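PDB 1NZA: divalent cation tolerance protein from Thermus thermophilus, which probably takes part in heavy-metal resistance and copper binding, and works as a homotrimer of the CutA family with a GlnB-like fold. Local coordinates for residues A19-L22 / V23-L27; H62-P65 / K66-E69; A73-Y77 / T78-I82; L95-L98 / R99-T102. All blocks are in the same frame, centred on the assembly; numbering follows the deposited sequence.

Contact 1: residues A19-L22 / V23-L27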
loop_
_atom_site.group_PDB
_atom_site.type_symbol
_atom_site.label_atom_id
_atom_site.label_comp_id
_atom_site.label_asym_id
_atom_site.label_seq_id
_atom_site.Cartn_x
_atom_site.Cartn_y
_atom_site.Cartn_z
ATOM N N ALA A 19 -12.002 8.011 8.856
ATOM C CA ALA A 19 -10.739 7.948 9.583
ATOM C C ALA A 19 -10.946 8.323 11.046
ATOM O O ALA A 19 -10.469 7.633 11.946
ATOM C CB ALA A 19 -9.708 8.884 8.945
ATOM N N LYS A 20 -11.669 9.415 11.286
ATOM C CA LYS A 20 -11.907 9.859 12.653
ATOM C C LYS A 20 -12.759 8.870 13.433
ATOM O O LYS A 20 -12.454 8.547 14.582
ATOM C CB LYS A 20 -12.570 11.239 12.658
ATOM C CG LYS A 20 -11.661 12.352 12.173
ATOM C CD LYS A 20 -12.235 13.723 12.500
ATOM C CE LYS A 20 -13.568 13.960 11.812
ATOM N NZ LYS A 20 -14.091 15.322 12.110
ATOM N N ALA A 21 -13.825 8.384 12.808
ATOM C CA ALA A 21 -14.716 7.433 13.463
ATOM C C ALA A 21 -13.975 6.167 13.893
ATOM O O ALA A 21 -14.142 5.697 15.017
ATOM C CB ALA A 21 -15.866 7.081 12.538
ATOM N N LEU A 22 -13.144 5.621 13.011
ATOM C CA LEU A 22 -12.401 4.410 13.345
ATOM C C LEU A 22 -11.406 4.615 14.488
ATOM O O LEU A 22 -11.303 3.778 15.391
ATOM C CB LEU A 22 -11.682 3.876 12.101
ATOM C CG LEU A 22 -12.646 3.399 11.016
ATOM C CD1 LEU A 22 -11.883 2.960 9.781
ATOM C CD2 LEU A 22 -13.486 2.250 11.570
ATOM N N VAL A 23 -10.678 5.726 14.468
ATOM C CA VAL A 23 -9.712 5.982 15.525
ATOM C C VAL A 23 -10.410 6.340 16.840
ATOM O O VAL A 23 -10.023 5.854 17.906
ATOM C CB VAL A 23 -8.732 7.111 15.135
ATOM C CG1 VAL A 23 -7.718 7.331 16.246
ATOM C CG2 VAL A 23 -8.012 6.742 13.838
ATOM N N GLU A 24 -11.438 7.180 16.767
ATOM C CA GLU A 24 -12.175 7.574 17.968
ATOM C C GLU A 24 -12.723 6.336 18.675
ATOM O O GLU A 24 -12.610 6.198 19.893
ATOM C CB GLU A 24 -13.358 8.489 17.617
ATOM C CG GLU A 24 -13.003 9.817 16.973
ATOM C CD GLU A 24 -14.233 10.668 16.687
ATOM O OE1 GLU A 24 -15.234 10.127 16.161
ATOM O OE2 GLU A 24 -14.199 11.884 16.981
ATOM N N GLU A 25 -13.315 5.443 17.891
ATOM C CA GLU A 25 -13.924 4.226 18.414
ATOM C C GLU A 25 -12.951 3.086 18.678
ATOM O O GLU A 25 -13.363 1.940 18.866
ATOM C CB GLU A 25 -15.023 3.766 17.459
ATOM C CG GLU A 25 -16.202 4.726 17.410
ATOM C CD GLU A 25 -17.219 4.359 16.349
ATOM O OE1 GLU A 25 -17.581 3.167 16.251
ATOM O OE2 GLU A 25 -17.667 5.270 15.619
ATOM N N ARG A 26 -11.663 3.409 18.700
ATOM C CA ARG A 26 -10.611 2.429 18.950
ATOM C C ARG A 26 -10.689 1.184 18.069
ATOM O O ARG A 26 -10.388 0.076 18.517
ATOM C CB ARG A 26 -10.612 2.012 20.427
ATOM C CG ARG A 26 -10.499 3.171 21.409
ATOM C CD ARG A 26 -10.285 2.667 22.833
ATOM N NE ARG A 26 -8.886 2.334 23.093
ATOM C CZ ARG A 26 -7.973 3.212 23.499
ATOM N NH1 ARG A 26 -8.309 4.480 23.699
ATOM N NH2 ARG A 26 -6.720 2.825 23.699
ATOM N N LEU A 27 -11.098 1.362 16.817
ATOM C CA LEU A 27 -11.170 0.241 15.888
ATOM C C LEU A 27 -9.915 0.271 15.025
ATOM O O LEU A 27 -9.687 -0.608 14.190
ATOM C CB LEU A 27 -12.421 0.339 15.015
ATOM C CG LEU A 27 -13.750 0.158 15.755
ATOM C CD1 LEU A 27 -14.896 0.278 14.774
ATOM C CD2 LEU A 27 -13.772 -1.203 16.449
#

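Contact 2: residues H62-P65 / K66-E69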
loop_
_atom_site.group_PDB
_atom_site.type_symbol
_atom_site.label_atom_id
_atom_site.label_comp_id
_atom_site.label_asym_id
_atom_site.label_seq_id
_atom_site.Cartn_x
_atom_site.Cartn_y
_atom_site.Cartn_z
ATOM N N HIS A 62 -8.934 -8.751 15.383
ATOM C CA HIS A 62 -10.000 -8.762 16.379
ATOM C C HIS A 62 -10.955 -7.586 16.202
ATOM O O HIS A 62 -12.149 -7.698 16.487
ATOM C CB HIS A 62 -9.417 -8.746 17.795
ATOM C CG HIS A 62 -10.457 -8.759 18.875
ATOM N ND1 HIS A 62 -11.190 -7.642 19.218
ATOM C CD2 HIS A 62 -10.905 -9.760 19.669
ATOM C CE1 HIS A 62 -12.043 -7.954 20.176
ATOM N NE2 HIS A 62 -11.891 -9.233 20.469
ATOM N N ALA A 63 -10.428 -6.462 15.729
ATOM C CA ALA A 63 -11.245 -5.275 15.522
ATOM C C ALA A 63 -11.887 -5.266 14.142
ATOM O O ALA A 63 -12.934 -4.653 13.946
ATOM C CB ALA A 63 -10.395 -4.017 15.705
ATOM N N PHE A 64 -11.269 -5.965 13.194
ATOM C CA PHE A 64 -11.765 -5.997 11.821
ATOM C C PHE A 64 -13.268 -6.194 11.637
ATOM O O PHE A 64 -13.899 -5.455 10.885
ATOM C CB PHE A 64 -11.020 -7.055 10.998
ATOM C CG PHE A 64 -11.251 -6.925 9.519
ATOM C CD1 PHE A 64 -10.742 -5.834 8.819
ATOM C CD2 PHE A 64 -12.006 -7.867 8.833
ATOM C CE1 PHE A 64 -10.986 -5.677 7.462
ATOM C CE2 PHE A 64 -12.260 -7.720 7.469
ATOM C CZ PHE A 64 -11.746 -6.621 6.782
ATOM N N PRO A 65 -13.866 -7.203 12.299
ATOM C CA PRO A 65 -15.308 -7.412 12.138
ATOM C C PRO A 65 -16.110 -6.157 12.480
ATOM O O PRO A 65 -17.062 -5.808 11.783
ATOM C CB PRO A 65 -15.603 -8.562 13.102
ATOM C CG PRO A 65 -14.320 -9.327 13.110
ATOM C CD PRO A 65 -13.282 -8.232 13.176
ATOM N N LYS A 66 -15.716 -5.485 13.556
ATOM C CA LYS A 66 -16.393 -4.272 13.996
ATOM C C LYS A 66 -16.061 -3.128 13.045
ATOM O O LYS A 66 -16.894 -2.263 12.779
ATOM C CB LYS A 66 -15.971 -3.907 15.422
ATOM C CG LYS A 66 -16.382 -4.921 16.488
ATOM C CD LYS A 66 -15.574 -6.208 16.400
ATOM C CE LYS A 66 -15.978 -7.185 17.497
ATOM N NZ LYS A 66 -15.201 -8.455 17.438
ATOM N N LEU A 67 -14.837 -3.131 12.531
ATOM C CA LEU A 67 -14.416 -2.099 11.597
ATOM C C LEU A 67 -15.268 -2.168 10.336
ATOM O O LEU A 67 -15.746 -1.144 9.846
ATOM C CB LEU A 67 -12.935 -2.276 11.258
ATOM C CG LEU A 67 -12.320 -1.342 10.215
ATOM C CD1 LEU A 67 -10.822 -1.266 10.427
ATOM C CD2 LEU A 67 -12.644 -1.838 8.821
ATOM N N LYS A 68 -15.468 -3.372 9.806
ATOM C CA LYS A 68 -16.284 -3.522 8.606
ATOM C C LYS A 68 -17.683 -2.960 8.820
ATOM O O LYS A 68 -18.212 -2.257 7.960
ATOM C CB LYS A 68 -16.407 -4.987 8.189
ATOM C CG LYS A 68 -15.187 -5.553 7.485
ATOM C CD LYS A 68 -15.525 -6.867 6.781
ATOM C CE LYS A 68 -16.062 -7.905 7.760
ATOM N NZ LYS A 68 -16.420 -9.183 7.082
ATOM N N GLU A 69 -18.285 -3.287 9.961
ATOM C CA GLU A 69 -19.627 -2.808 10.277
ATOM C C GLU A 69 -19.701 -1.290 10.280
ATOM O O GLU A 69 -20.592 -0.702 9.669
ATOM C CB GLU A 69 -20.083 -3.334 11.641
ATOM C CG GLU A 69 -20.630 -4.748 11.610
ATOM C CD GLU A 69 -21.125 -5.209 12.969
ATOM O OE1 GLU A 69 -21.931 -4.483 13.592
ATOM O OE2 GLU A 69 -20.711 -6.301 13.412
#

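Contact 3: residues A73-Y77 / T78-I82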
loop_
_atom_site.group_PDB
_atom_site.type_symbol
_atom_site.label_atom_id
_atom_site.label_comp_id
_atom_site.label_asym_id
_atom_site.label_seq_id
_atom_site.Cartn_x
_atom_site.Cartn_y
_atom_site.Cartn_z
ATOM N N ALA A 73 -21.508 1.319 7.381
ATOM C CA ALA A 73 -22.491 2.286 7.862
ATOM C C ALA A 73 -22.163 3.710 7.422
ATOM O O ALA A 73 -23.032 4.439 6.941
ATOM C CB ALA A 73 -22.579 2.225 9.383
ATOM N N LEU A 74 -20.902 4.098 7.594
ATOM C CA LEU A 74 -20.448 5.436 7.230
ATOM C C LEU A 74 -20.234 5.615 5.729
ATOM O O LEU A 74 -20.534 6.671 5.180
ATOM C CB LEU A 74 -19.148 5.764 7.971
ATOM C CG LEU A 74 -19.208 5.847 9.501
ATOM C CD1 LEU A 74 -17.803 5.937 10.066
ATOM C CD2 LEU A 74 -20.035 7.055 9.928
ATOM N N HIS A 75 -19.722 4.583 5.065
ATOM C CA HIS A 75 -19.456 4.655 3.630
ATOM C C HIS A 75 -20.764 4.791 2.849
ATOM O O HIS A 75 -21.721 4.053 3.081
ATOM C CB HIS A 75 -18.688 3.404 3.182
ATOM C CG HIS A 75 -17.890 3.595 1.927
ATOM N ND1 HIS A 75 -18.470 3.824 0.698
ATOM C CD2 HIS A 75 -16.552 3.567 1.712
ATOM C CE1 HIS A 75 -17.525 3.925 -0.221
ATOM N NE2 HIS A 75 -16.352 3.772 0.369
ATOM N N PRO A 76 -20.818 5.741 1.901
ATOM C CA PRO A 76 -22.019 5.976 1.092
ATOM C C PRO A 76 -22.406 4.884 0.098
ATOM O O PRO A 76 -23.574 4.776 -0.277
ATOM C CB PRO A 76 -21.707 7.302 0.402
ATOM C CG PRO A 76 -20.222 7.233 0.217
ATOM C CD PRO A 76 -19.763 6.714 1.562
ATOM N N TYR A 77 -21.442 4.071 -0.322
ATOM C CA TYR A 77 -21.717 3.017 -1.293
ATOM C C TYR A 77 -21.994 1.659 -0.651
ATOM O O TYR A 77 -21.426 1.314 0.385
ATOM C CB TYR A 77 -20.560 2.943 -2.297
ATOM C CG TYR A 77 -20.380 4.241 -3.071
ATOM C CD1 TYR A 77 -19.195 4.518 -3.758
ATOM C CD2 TYR A 77 -21.398 5.204 -3.104
ATOM C CE1 TYR A 77 -19.026 5.724 -4.454
ATOM C CE2 TYR A 77 -21.239 6.409 -3.795
ATOM C CZ TYR A 77 -20.053 6.665 -4.467
ATOM O OH TYR A 77 -19.892 7.865 -5.139
ATOM N N THR A 78 -22.883 0.896 -1.280
ATOM C CA THR A 78 -23.291 -0.411 -0.773
ATOM C C THR A 78 -22.185 -1.438 -0.548
ATOM O O THR A 78 -22.118 -2.044 0.521
ATOM C CB THR A 78 -24.371 -1.041 -1.679
ATOM O OG1 THR A 78 -23.879 -1.145 -3.021
ATOM C CG2 THR A 78 -25.629 -0.188 -1.666
ATOM N N VAL A 79 -21.328 -1.641 -1.545
ATOM C CA VAL A 79 -20.240 -2.611 -1.421
ATOM C C VAL A 79 -18.890 -1.901 -1.427
ATOM O O VAL A 79 -18.173 -1.916 -2.429
ATOM C CB VAL A 79 -20.266 -3.633 -2.577
ATOM C CG1 VAL A 79 -19.132 -4.644 -2.413
ATOM C CG2 VAL A 79 -21.609 -4.346 -2.603
ATOM N N PRO A 80 -18.526 -1.274 -0.299
ATOM C CA PRO A 80 -17.251 -0.560 -0.210
ATOM C C PRO A 80 -16.044 -1.479 -0.197
ATOM O O PRO A 80 -16.110 -2.612 0.285
ATOM C CB PRO A 80 -17.390 0.216 1.093
ATOM C CG PRO A 80 -18.170 -0.732 1.945
ATOM C CD PRO A 80 -19.243 -1.220 0.987
ATOM N N GLU A 81 -14.936 -0.988 -0.736
ATOM C CA GLU A 81 -13.722 -1.777 -0.735
ATOM C C GLU A 81 -13.139 -1.758 0.663
ATOM O O GLU A 81 -12.870 -0.688 1.210
ATOM C CB GLU A 81 -12.681 -1.199 -1.689
ATOM C CG GLU A 81 -11.318 -1.866 -1.524
ATOM C CD GLU A 81 -10.232 -1.212 -2.346
ATOM O OE1 GLU A 81 -9.169 -1.841 -2.509
ATOM O OE2 GLU A 81 -10.434 -0.072 -2.819
ATOM N N ILE A 82 -12.960 -2.941 1.241
ATOM C CA ILE A 82 -12.356 -3.081 2.561
ATOM C C ILE A 82 -11.518 -4.351 2.492
ATOM O O ILE A 82 -12.056 -5.455 2.590
ATOM C CB ILE A 82 -13.398 -3.274 3.687
ATOM C CG1 ILE A 82 -14.493 -2.212 3.585
ATOM C CG2 ILE A 82 -12.708 -3.174 5.046
ATOM C CD1 ILE A 82 -15.578 -2.346 4.646
#

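Contact 4: residues L95-L98 / R99-T102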
loop_
_atom_site.group_PDB
_atom_site.type_symbol
_atom_site.label_atom_id
_atom_site.label_comp_id
_atom_site.label_asym_id
_atom_site.label_seq_id
_atom_site.Cartn_x
_atom_site.Cartn_y
_atom_site.Cartn_z
ATOM N N LEU A 95 4.035 -1.672 16.935
ATOM C CA LEU A 95 2.968 -2.659 16.887
ATOM C C LEU A 95 2.269 -2.817 18.234
ATOM O O LEU A 95 1.071 -3.098 18.283
ATOM C CB LEU A 95 3.514 -4.006 16.411
ATOM C CG LEU A 95 4.007 -4.028 14.961
ATOM C CD1 LEU A 95 4.476 -5.432 14.596
ATOM C CD2 LEU A 95 2.886 -3.581 14.033
ATOM N N ASP A 96 3.011 -2.642 19.322
ATOM C CA ASP A 96 2.416 -2.750 20.650
ATOM C C ASP A 96 1.452 -1.583 20.821
ATOM O O ASP A 96 0.330 -1.756 21.297
ATOM C CB ASP A 96 3.490 -2.698 21.739
ATOM C CG ASP A 96 2.909 -2.853 23.136
ATOM O OD1 ASP A 96 2.190 -3.848 23.367
ATOM O OD2 ASP A 96 3.173 -1.986 23.999
ATOM N N TRP A 97 1.901 -0.394 20.425
ATOM C CA TRP A 97 1.078 0.807 20.504
ATOM C C TRP A 97 -0.184 0.572 19.686
ATOM O O TRP A 97 -1.277 0.993 20.063
ATOM C CB TRP A 97 1.842 2.009 19.930
ATOM C CG TRP A 97 0.975 3.215 19.667
ATOM C CD1 TRP A 97 0.511 4.117 20.587
ATOM C CD2 TRP A 97 0.435 3.620 18.402
ATOM N NE1 TRP A 97 -0.285 5.054 19.971
ATOM C CE2 TRP A 97 -0.350 4.773 18.630
ATOM C CE3 TRP A 97 0.538 3.119 17.096
ATOM C CZ2 TRP A 97 -1.031 5.435 17.600
ATOM C CZ3 TRP A 97 -0.138 3.778 16.069
ATOM C CH2 TRP A 97 -0.914 4.925 16.332
ATOM N N LEU A 98 -0.018 -0.111 18.558
ATOM C CA LEU A 98 -1.125 -0.411 17.662
ATOM C C LEU A 98 -2.162 -1.292 18.357
ATOM O O LEU A 98 -3.357 -1.004 18.312
ATOM C CB LEU A 98 -0.591 -1.095 16.397
ATOM C CG LEU A 98 -1.526 -1.304 15.203
ATOM C CD1 LEU A 98 -0.707 -1.744 13.998
ATOM C CD2 LEU A 98 -2.591 -2.344 15.530
ATOM N N ARG A 99 -1.709 -2.364 19.000
ATOM C CA ARG A 99 -2.628 -3.258 19.695
ATOM C C ARG A 99 -3.208 -2.565 20.924
ATOM O O ARG A 99 -4.413 -2.611 21.166
ATOM C CB ARG A 99 -1.907 -4.544 20.107
ATOM C CG ARG A 99 -1.415 -5.373 18.934
ATOM C CD ARG A 99 -0.926 -6.733 19.401
ATOM N NE ARG A 99 0.181 -6.630 20.347
ATOM C CZ ARG A 99 1.452 -6.447 20.002
ATOM N NH1 ARG A 99 1.790 -6.348 18.725
ATOM N NH2 ARG A 99 2.388 -6.358 20.938
ATOM N N GLU A 100 -2.336 -1.913 21.683
ATOM C CA GLU A 100 -2.722 -1.189 22.889
ATOM C C GLU A 100 -3.851 -0.183 22.656
ATOM O O GLU A 100 -4.655 0.070 23.552
ATOM C CB GLU A 100 -1.493 -0.466 23.455
ATOM C CG GLU A 100 -1.792 0.634 24.467
ATOM C CD GLU A 100 -0.531 1.318 24.974
ATOM O OE1 GLU A 100 0.244 0.673 25.712
ATOM O OE2 GLU A 100 -0.308 2.500 24.629
ATOM N N ASN A 101 -3.914 0.383 21.454
ATOM C CA ASN A 101 -4.936 1.378 21.134
ATOM C C ASN A 101 -6.056 0.891 20.218
ATOM O O ASN A 101 -6.810 1.694 19.669
ATOM C CB ASN A 101 -4.271 2.614 20.524
ATOM C CG ASN A 101 -3.407 3.355 21.522
ATOM O OD1 ASN A 101 -3.911 3.976 22.456
ATOM N ND2 ASN A 101 -2.098 3.284 21.338
ATOM N N THR A 102 -6.164 -0.422 20.056
ATOM C CA THR A 102 -7.207 -1.001 19.221
ATOM C C THR A 102 -8.040 -1.955 20.071
ATOM O O THR A 102 -7.501 -2.691 20.894
ATOM C CB THR A 102 -6.600 -1.771 18.020
ATOM O OG1 THR A 102 -5.845 -0.864 17.207
ATOM C CG2 THR A 102 -7.698 -2.393 17.173
#

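Contact 1: residues A19-L22 / V23-L27
Arg26 adopts a positive phi (51°), and this left-handed residue turns the chain back so that Leu27 N reaches Leu22 O at 2.8 Å. With Arg26 N bonded to Val23 O at 3.0 Å, this is a Schellman motif, and it closes helix 12-24, the first helix of the ferredoxin-like CutA fold. The last regular turns lead into it: Val23 N bonds to Ala19 O and Glu25 N to Ala21 O, each donor tilted from the carbonyl plane, whereas Leu27 N comes in nearly in line with the Leu22 carbonyl.

Glu25, already out of helical geometry, runs its extended chain back alongside the helix, and OE2 of Glu25 stands 4.0 Å from Ala21 CB. Its stronger partner is Arg70 on helix 64-74, a salt bridge tying the two helices together. Arg26 NH2 makes a weak hydrogen bond to Glu100 O, while Val23 O is taken by Arg42 of the second subunit, so the helix end also lies at the trimer interface. Underneath, Leu22 and Leu27 both carry CG anti to the carbonyl carbon (chi1 -66° and -67°), and their side chains cross at about a right angle, with Leu22 CD2 meeting Leu27 CD1 at 4.0 Å.

Contact 2: residues H62-P65 / K66-E69
Lys68 lays its aliphatic chain over one face of the Phe64 ring, one helical turn back. CG sits 3.9 Å from the centroid of that ring, 26° off its normal, a CH-pi contact displaced toward the rim, and Lys68 CD comes within 3.4 Å of Phe64 CE2. The ring is there because Phe64 CG lies anti to the backbone N (chi1 -167°), which swings it forward along the helix. Leu67 CD2 approaches the same ring obliquely, 4.4 Å from Phe64 CE1.

On another side of the helix, Lys66 bends at chi2 (71°) and doubles back, bringing NZ to His62 O at 3.3 Å, nearly in line with the carbonyl. The same ammonium stands over one face of the His62 imidazole. Lys66 thus grips the carbonyl of His62, near the start of the helix.

Behind these side chains are the i to i+4 backbone bonds: Lys68 N to Phe64 O at 2.8 Å, Leu67 N to Ala63 O, and a weak one from Glu69 N to Pro65 O. Helix 64-74 packs on the antiparallel sheet through Phe64 and Leu67, which rest on Ile82 of strand 82-86 and reach Val5 and Val57 on strands 2-9 and 47-60.

Contact 3: residues A73-Y77 / T78-I82
Thr78 follows directly on Tyr77 and turns the chain: its backbone is helical for this one residue, after the extended Tyr77. Val79 then leads round the bend, its side chain directed away from residues 73-77 and packed on Asn91 of the third subunit.

Pro80 comes back toward residues 73-77 and makes the main contact. Its CB stands over the centre of the His75 imidazole, 3.5 Å from the centroid and only 13° off the ring normal, a CH-pi contact made squarely on the face. Pro80 CD also lies 3.4 Å from Tyr77 O. The imidazole is turned to receive the proline by a CG anti to the backbone N (chi1 -156°), and it is held at both ring nitrogens: His75 ND1 accepts Tyr77 N at 3.2 Å, the donor in the ring plane, and NE2 bonds to Thr8 O. These bonds fix the ring's rotation and imply a proton on NE2.

This is the loop connecting helix 64-74 to strand 82-86 in the ferredoxin-like fold. Next, Glu81 OE2 hydrogen-bonds to the hydroxyl of Thr8, a residue of the sodium site, while OE1 forms a salt bridge with Lys58 of the third subunit. Ile82 packs on Val71 and hydrogen-bonds through its backbone to the third subunit.

Contact 4: residues L95-L98 / R99-T102
The Asn101 amide nitrogen lies over one face of the Trp97 indole, the ring and amide planes 58° apart, though that nitrogen is modelled too close to the ring to be trusted. The Tyr94 ring also meets this indole, the planes at about 35°. The Arg99 guanidinium is the second flat group: Asp96 CA sits 3.6 Å above its plane, toward the rim, with Leu95 O over the same group. Both groups belong to the end of helix 92-100, the C-terminal helix of this CutA chain.

Bent at chi3 (-60°), Arg99 brings NH2 to 3.5 Å from Asp96 OD1, but the carboxylate oxygen lies well out of the guanidinium plane, so the pairing is of charge alone; NH1 has its stronger partner in Glu2. Asp96 OD2 also stands 4.3 Å from Glu100 OE1, a like-charge approach that the nearby arginine would probably ease.

Glu100 N still reaches Asp96 O at 2.7 Å; beyond it the helix ends at Asn101, whose N makes only weak bonds to Trp97 O and Leu98 O. Trp97 and Asn101 pack on Arg42 of the second subunit. Thr102 OG1, anti to its own carbonyl carbon, adds a side-chain bond to Leu98 O at 2.7 Å.

All four contacts are partly buried. Contacts 2 and 3 share helix 64-74, one at its start and the other just past its end, and meet where Phe64 and Leu67 touch Ile82. Contact 1 ends the neighbouring helix 12-24 and packs on both, Leu27 against Lys66 and Ala21 against Leu74. Contact 4 lies farthest from the chain's centre, yet Thr102 reaches Ala63 and Arg26 reaches Asn101. Contacts 1 and 4 both end helices beside the second subunit, one by a backbone Schellman closure, the other with side-chain help; contacts 2 and 3 face the third subunit and rely on CH-pi packing. Contacts 3 and 4 stay about 13 Å apart at their nearest atoms.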